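Local coordinates for protein HIAXHD3 (Humicola insolens, PDB 3ZXK) that probably removes arabinofuranosyl side chains from xylan as an exo-acting family 43 glycoside hydrolase, a framework into which endo-xylanase activity has been engineered, at residues A[161-166]-A[203-208]; A[369-374]-A[399-404]. All coordinates share one frame; numbering follows the deposited sequence.

In the fold
From the N terminus, the chain first runs through antiparallel sheets of the family 43 region. Contact 1 closes a loop of 36 residues, about half of it strand, between 161-166 and 203-208, and so ties two successive sheets of that region face to face. Much later, in the concanavalin A-like region, contact 2 closes a shorter loop of 24 residues; here 369-374 and 399-404 belong to one sheet and meet across the strand 509-516 that separates them. The two loops follow in series and neither nest nor cross. The centres of contact 1 and contact 2 lie about 37 Å apart on opposite sides of the centre of the chain, and the nearest atoms of contact 1 and contact 2 are about 17 Å apart.

Contact 1 of 2, residues A[161-166]-A[203-208]; sequences PTINVA and YYILVT
Ile163 and Val207 make the closest packing between these two strands, which face each other from separate sheets. The CG1 methyl of Val207 rests against the ethyl arm of Ile163, 3.9 Å from its CG1 and 4.0 Å from Ile163 CD1, the two side chains slipping past each other in opposite directions. A folded arm makes the double touch possible: with chi2 at -59°, CD1 of Ile163 turns back alongside the valine instead of pointing straight on. Ile205 does the reverse. Its chi2 of 168° extends the chain, and CD1 reaches across to Val165 CG2 at 4.1 Å, while Ile163 CG2 lies more loosely beside the same methyl, 4.5 Å from Ile205 CD1. Branched aliphatic residues suit both strands, since they offer methyls in several directions and bring no polar side-chain atom into a buried interface that is held by apolar contacts alone.

The other side of 161-166 is looser. Asn164 points away from 203-208 and is partly exposed, as an amide can afford to be; its OD1 accepts a hydrogen bond from the backbone N of Arg181. Pro161, which follows a cis peptide bond, lies exposed in the loop leading into the strand.

The axes of the short segments 163-166 and 203-208 approach to 10.4 Å, with their N-to-C directions 138° apart, a spacing and angle that fit sheets packed face to face, as between neighbouring blades of the five-bladed beta-propeller of family 43. Strand 163-168 is held between strands 154-158 and 175-183 of its own sheet, and Ala157 of strand 154-158 also touches Ile205; strand 202-209 lies between strands 192-199 and 213-219 of the next.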
# COMPACT_ATOMS: atom_id res chain seq x y z
N PRO A 161 -19.25 5.63 13.67
CA PRO A 161 -18.54 5.34 14.90
C PRO A 161 -19.00 4.08 15.63
O PRO A 161 -18.42 3.71 16.67
CB PRO A 161 -18.86 6.57 15.77
CG PRO A 161 -20.25 6.93 15.36
CD PRO A 161 -20.28 6.67 13.87
N THR A 162 -20.04 3.44 15.09
CA THR A 162 -20.62 2.23 15.68
C THR A 162 -20.59 1.13 14.66
O THR A 162 -20.47 1.38 13.45
CB THR A 162 -22.06 2.46 16.17
OG1 THR A 162 -22.84 2.98 15.09
CG2 THR A 162 -22.07 3.48 17.27
N ILE A 163 -20.65 -0.11 15.15
CA ILE A 163 -20.45 -1.27 14.27
C ILE A 163 -21.77 -1.93 13.92
O ILE A 163 -22.63 -2.08 14.79
CB ILE A 163 -19.46 -2.30 14.88
CG1 ILE A 163 -18.15 -1.59 15.27
CG2 ILE A 163 -19.17 -3.43 13.89
CD1 ILE A 163 -17.42 -0.89 14.12
N ASN A 164 -21.91 -2.31 12.65
CA ASN A 164 -23.04 -3.09 12.12
C ASN A 164 -22.54 -4.42 11.55
O ASN A 164 -21.35 -4.55 11.24
CB ASN A 164 -23.71 -2.29 11.00
CG ASN A 164 -23.90 -0.85 11.38
OD1 ASN A 164 -24.61 -0.56 12.34
ND2 ASN A 164 -23.21 0.05 10.68
N VAL A 165 -23.44 -5.39 11.41
CA VAL A 165 -23.09 -6.64 10.74
C VAL A 165 -24.12 -6.94 9.67
O VAL A 165 -25.32 -7.06 9.95
CB VAL A 165 -22.97 -7.83 11.73
CG1 VAL A 165 -22.88 -9.19 10.99
CG2 VAL A 165 -21.81 -7.64 12.68
N ALA A 166 -23.63 -7.09 8.44
CA ALA A 166 -24.45 -7.52 7.32
C ALA A 166 -24.24 -9.00 7.04
O ALA A 166 -23.12 -9.54 7.18
CB ALA A 166 -24.07 -6.76 6.05
N TYR A 203 -17.91 -15.62 18.05
CA TYR A 203 -17.69 -14.54 17.09
C TYR A 203 -16.96 -13.38 17.74
O TYR A 203 -17.35 -12.92 18.81
CB TYR A 203 -19.01 -14.05 16.48
CG TYR A 203 -19.70 -15.14 15.70
CD1 TYR A 203 -20.56 -16.03 16.32
CD2 TYR A 203 -19.45 -15.30 14.32
CE1 TYR A 203 -21.17 -17.07 15.64
CE2 TYR A 203 -20.07 -16.34 13.60
CZ TYR A 203 -20.94 -17.20 14.27
OH TYR A 203 -21.57 -18.26 13.61
N TYR A 204 -15.90 -12.95 17.08
CA TYR A 204 -15.09 -11.84 17.53
C TYR A 204 -15.03 -10.78 16.44
O TYR A 204 -14.95 -11.08 15.23
CB TYR A 204 -13.67 -12.29 17.87
CG TYR A 204 -13.59 -13.28 19.03
CD1 TYR A 204 -13.83 -14.62 18.83
CD2 TYR A 204 -13.27 -12.85 20.33
CE1 TYR A 204 -13.76 -15.53 19.87
CE2 TYR A 204 -13.18 -13.76 21.39
CZ TYR A 204 -13.46 -15.10 21.15
OH TYR A 204 -13.39 -16.05 22.14
N ILE A 205 -14.97 -9.53 16.88
CA ILE A 205 -14.72 -8.42 15.96
C ILE A 205 -13.62 -7.58 16.59
O ILE A 205 -13.71 -7.22 17.76
CB ILE A 205 -15.97 -7.54 15.69
CG1 ILE A 205 -17.09 -8.38 15.05
CG2 ILE A 205 -15.60 -6.37 14.79
CD1 ILE A 205 -18.45 -7.70 15.02
N LEU A 206 -12.56 -7.30 15.84
CA LEU A 206 -11.54 -6.37 16.28
C LEU A 206 -11.86 -5.00 15.73
O LEU A 206 -12.16 -4.86 14.53
CB LEU A 206 -10.17 -6.80 15.78
CG LEU A 206 -9.24 -7.38 16.84
CD1 LEU A 206 -9.80 -8.71 17.36
CD2 LEU A 206 -7.83 -7.53 16.26
N VAL A 207 -11.78 -3.98 16.58
CA VAL A 207 -11.98 -2.59 16.15
C VAL A 207 -10.88 -1.70 16.72
O VAL A 207 -10.28 -2.05 17.74
CB VAL A 207 -13.38 -2.03 16.56
CG1 VAL A 207 -14.52 -2.85 15.96
CG2 VAL A 207 -13.56 -2.00 18.09
N THR A 208 -10.64 -0.58 16.06
CA THR A 208 -9.70 0.42 16.54
C THR A 208 -10.42 1.65 17.03
O THR A 208 -11.45 2.05 16.45
CB THR A 208 -8.64 0.81 15.47
OG1 THR A 208 -7.65 1.70 16.02
CG2 THR A 208 -9.27 1.52 14.27

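Contact 2 of 2, residues A[369-374]-A[399-404]; sequences RNTLTR and GAVLFR
Thr373 OG1 is gripped by two groups: the hydroxyl gives a hydrogen bond to the backbone O of Glu334 and receives another from Arg509 NH1. Threonine suits this buried place because its other branch is apolar. With the hydroxyl committed, CG2 is left to meet the ring of Phe403, 4.4 Å from CD2, at an oblique approach. Because Phe403 holds CG anti to the backbone N (chi1 -170°), the ring runs past the methyl, with CD2 its nearest atom. Two residues earlier, Thr371 also offers its methyl, CG2, which lies 4.3 Å from Val401 CG1. Both are light contacts between apolar groups.

The two strands are second neighbours in one antiparallel sheet of the concanavalin A-like beta-sandwich. Strand 509-516 runs between them, its backbone bonded to Leu372 and Arg374 on one edge and to Gly399 on the other, so 372-374 and 399-403 run in the same general sense without pairing directly. The CA atoms of Thr373 and Phe403 are 7.8 Å apart, and side chains on one face must reach over the intervening strand. Phe513 of that strand touches both Thr371 and Val401, while Tyr38, from a short strand at the edge of the same sheet, touches both Thr373 and Phe403.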
# COMPACT_ATOMS: atom_id res chain seq x y z
N ARG A 369 -0.96 12.10 -16.07
CA ARG A 369 -1.25 10.67 -16.07
C ARG A 369 0.07 9.94 -16.25
O ARG A 369 1.07 10.50 -16.72
CB ARG A 369 -2.19 10.31 -17.22
CG ARG A 369 -3.60 10.76 -17.01
CD ARG A 369 -4.41 10.59 -18.28
NE ARG A 369 -5.83 10.61 -17.99
CZ ARG A 369 -6.79 10.38 -18.89
NH1 ARG A 369 -6.49 10.14 -20.16
NH2 ARG A 369 -8.06 10.40 -18.50
N ASN A 370 0.05 8.68 -15.83
CA ASN A 370 1.15 7.74 -16.06
C ASN A 370 2.42 8.06 -15.29
O ASN A 370 3.51 7.86 -15.77
CB ASN A 370 1.43 7.53 -17.58
CG ASN A 370 0.31 6.78 -18.28
OD1 ASN A 370 -0.80 6.64 -17.73
ND2 ASN A 370 0.58 6.27 -19.47
N THR A 371 2.27 8.52 -14.05
CA THR A 371 3.37 8.51 -13.09
C THR A 371 3.39 7.14 -12.39
O THR A 371 2.41 6.73 -11.79
CB THR A 371 3.23 9.69 -12.11
OG1 THR A 371 3.29 10.91 -12.84
CG2 THR A 371 4.35 9.68 -11.06
N LEU A 372 4.51 6.43 -12.51
CA LEU A 372 4.63 5.05 -12.01
C LEU A 372 5.38 5.12 -10.69
O LEU A 372 6.46 5.71 -10.63
CB LEU A 372 5.43 4.21 -12.99
CG LEU A 372 5.44 2.69 -12.70
CD1 LEU A 372 4.08 2.01 -12.87
CD2 LEU A 372 6.47 1.94 -13.54
N THR A 373 4.81 4.53 -9.65
CA THR A 373 5.34 4.69 -8.29
C THR A 373 5.60 3.36 -7.59
O THR A 373 5.10 2.27 -7.99
CB THR A 373 4.41 5.55 -7.40
OG1 THR A 373 3.25 4.81 -7.02
CG2 THR A 373 3.99 6.85 -8.12
N ARG A 374 6.37 3.44 -6.52
CA ARG A 374 6.61 2.29 -5.67
C ARG A 374 7.02 2.74 -4.27
O ARG A 374 7.50 3.85 -4.08
CB ARG A 374 7.61 1.31 -6.27
CG ARG A 374 9.01 1.89 -6.44
CD ARG A 374 9.86 0.91 -7.23
NE ARG A 374 10.32 -0.20 -6.41
CZ ARG A 374 10.58 -1.42 -6.88
NH1 ARG A 374 10.37 -1.70 -8.17
NH2 ARG A 374 11.02 -2.36 -6.07
N GLY A 399 11.24 12.54 -15.23
CA GLY A 399 12.23 12.29 -14.19
C GLY A 399 11.84 11.42 -13.03
O GLY A 399 10.88 10.66 -13.10
N ALA A 400 12.61 11.56 -11.96
CA ALA A 400 12.45 10.76 -10.77
C ALA A 400 11.93 11.64 -9.64
O ALA A 400 12.56 12.63 -9.26
CB ALA A 400 13.78 10.09 -10.39
N VAL A 401 10.74 11.31 -9.15
CA VAL A 401 10.06 12.09 -8.18
C VAL A 401 9.95 11.38 -6.83
O VAL A 401 9.73 10.15 -6.74
CB VAL A 401 8.66 12.53 -8.72
CG1 VAL A 401 7.80 11.29 -9.12
CG2 VAL A 401 7.92 13.45 -7.72
N LEU A 402 10.15 12.18 -5.78
CA LEU A 402 9.83 11.81 -4.41
C LEU A 402 8.37 12.26 -4.27
O LEU A 402 8.09 13.47 -4.14
CB LEU A 402 10.74 12.56 -3.45
CG LEU A 402 10.38 12.18 -2.02
CD1 LEU A 402 10.90 10.80 -1.65
CD2 LEU A 402 10.91 13.18 -1.03
N PHE A 403 7.45 11.29 -4.38
CA PHE A 403 6.06 11.61 -4.67
C PHE A 403 5.16 11.51 -3.44
O PHE A 403 5.10 10.49 -2.78
CB PHE A 403 5.52 10.69 -5.79
CG PHE A 403 4.17 11.12 -6.31
CD1 PHE A 403 4.06 12.18 -7.23
CD2 PHE A 403 3.01 10.49 -5.88
CE1 PHE A 403 2.79 12.59 -7.69
CE2 PHE A 403 1.75 10.90 -6.33
CZ PHE A 403 1.64 11.95 -7.24
N ARG A 404 4.46 12.60 -3.18
CA ARG A 404 3.43 12.70 -2.15
C ARG A 404 2.81 14.09 -2.31
O ARG A 404 3.05 14.79 -3.31
CB ARG A 404 4.01 12.48 -0.74
CG ARG A 404 3.03 11.89 0.23
CD ARG A 404 3.51 11.99 1.67
NE ARG A 404 2.61 11.34 2.62
CZ ARG A 404 1.88 11.96 3.56
NH1 ARG A 404 1.85 13.28 3.67
NH2 ARG A 404 1.17 11.23 4.42